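Local coordinates for protein RNA methyltransferase, TrmH family (Porphyromonas gingivalis, PDB 2I6D) that probably methylates RNA as a knotted SPOUT-type methyltransferase of the TrmH family, at residues Gly115-Gly118 with Thr119-Thr123. Sequence-based numbering, arbitrary orientation.
Sequences GNVG and TILRT. With ACY (acetic acid), chain B.
With OG1 set beside its own backbone N (chi1 -59°), Thr119 turns its hydroxyl back toward the N-terminal end of the helix, to 3.0 Å from Gly115 O, the carbonyl one turn earlier. That oxygen already takes the backbone bond from Thr119 N, so the amide and the hydroxyl of one residue converge on a single carbonyl oxygen. A water 3.1 Å from Thr119 OG1 bridges it to Asn116 OD1, to which the water donates (2.9 Å), and so ties the two side chains together at the helix surface.

One residue on, Ile120 has CG1 swung beside its N (chi1 -75°), which lays CG1 and CD1 along Asn116 O; Ile120 CG1 comes to 3.4 Å of that oxygen while Ile120 N bonds to it. Leu121 repeats the pattern over Val117: its CG touches Val117 O and meets Val117 CG1 at 4.4 Å. Arg122 N bonds to Gly118 O in the same i to i+4 pattern, and Arg122 CG rests against the same carbonyl.

The amide of Asn116 is gripped at both ends. Asn116 ND2 gives a nearly straight bond (171°) to the O atom of a bound acetic acid molecule at 3.0 Å, the ligand probably coming from the crystallisation liquor, and Asn116 OD1 also accepts from Asn241 ND2.

All this lies near the start of helix 114-127, the crossover between parallel strands 104-109 and 131-134. Val117 and Ile120 face strand 104-109 through Leu108, and Ile120 also packs with Thr119 against Ala243 of helix 242-255.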
# COMPACT_ATOMS: atom_id res chain seq x y z
N GLY A 115 -6.58 -0.75 7.94
CA GLY A 115 -6.50 -2.21 8.06
C GLY A 115 -6.71 -2.90 6.73
O GLY A 115 -5.91 -3.76 6.34
N ASN A 116 -7.80 -2.54 6.04
CA ASN A 116 -8.12 -3.12 4.74
C ASN A 116 -7.01 -2.85 3.72
O ASN A 116 -6.63 -3.76 2.97
CB ASN A 116 -9.47 -2.59 4.21
CG ASN A 116 -10.66 -3.15 4.98
OD1 ASN A 116 -10.56 -4.20 5.61
ND2 ASN A 116 -11.78 -2.43 4.96
N VAL A 117 -6.46 -1.63 3.72
CA VAL A 117 -5.44 -1.29 2.72
C VAL A 117 -4.18 -2.12 2.96
O VAL A 117 -3.61 -2.68 2.02
CB VAL A 117 -5.13 0.23 2.65
CG1 VAL A 117 -3.89 0.50 1.77
CG2 VAL A 117 -6.35 1.02 2.09
N GLY A 118 -3.77 -2.25 4.23
CA GLY A 118 -2.63 -3.09 4.59
C GLY A 118 -2.82 -4.53 4.17
O GLY A 118 -1.89 -5.17 3.66
N THR A 119 -3.99 -5.07 4.46
CA THR A 119 -4.29 -6.45 4.08
C THR A 119 -4.20 -6.61 2.56
O THR A 119 -3.68 -7.62 2.07
CB THR A 119 -5.66 -6.89 4.61
OG1 THR A 119 -5.65 -6.77 6.04
CG2 THR A 119 -5.96 -8.34 4.22
N ILE A 120 -4.76 -5.65 1.83
CA ILE A 120 -4.72 -5.66 0.36
C ILE A 120 -3.28 -5.61 -0.14
O ILE A 120 -2.94 -6.36 -1.06
CB ILE A 120 -5.59 -4.55 -0.27
CG1 ILE A 120 -7.06 -4.96 -0.13
CG2 ILE A 120 -5.25 -4.33 -1.76
CD1 ILE A 120 -8.05 -3.75 -0.20
N LEU A 121 -2.46 -4.74 0.44
CA LEU A 121 -1.04 -4.70 0.07
C LEU A 121 -0.36 -6.06 0.26
O LEU A 121 0.47 -6.46 -0.56
CB LEU A 121 -0.27 -3.62 0.84
CG LEU A 121 -0.61 -2.16 0.48
CD1 LEU A 121 0.17 -1.22 1.42
CD2 LEU A 121 -0.26 -1.88 -1.00
N ARG A 122 -0.63 -6.73 1.38
CA ARG A 122 -0.04 -8.05 1.64
C ARG A 122 -0.53 -9.09 0.63
O ARG A 122 0.26 -9.95 0.18
CB ARG A 122 -0.33 -8.52 3.07
CG ARG A 122 0.29 -7.61 4.11
CD ARG A 122 -0.01 -8.03 5.54
NE ARG A 122 0.13 -9.47 5.68
CZ ARG A 122 -0.08 -10.17 6.79
NH1 ARG A 122 -0.45 -9.57 7.92
NH2 ARG A 122 0.07 -11.48 6.76
N THR A 123 -1.81 -9.03 0.30
CA THR A 123 -2.37 -9.92 -0.73
C THR A 123 -1.73 -9.67 -2.10
O THR A 123 -1.34 -10.60 -2.78
CB THR A 123 -3.90 -9.73 -0.84
OG1 THR A 123 -4.51 -10.33 0.30
CG2 THR A 123 -4.45 -10.39 -2.14
C ACY B . -13.25 0.33 3.35
O ACY B . -12.06 0.29 3.62
OXT ACY B . -14.04 -0.68 3.30
CH3 ACY B . -13.71 1.72 3.07
O HOH W 1 -8.71 -6.28 6.48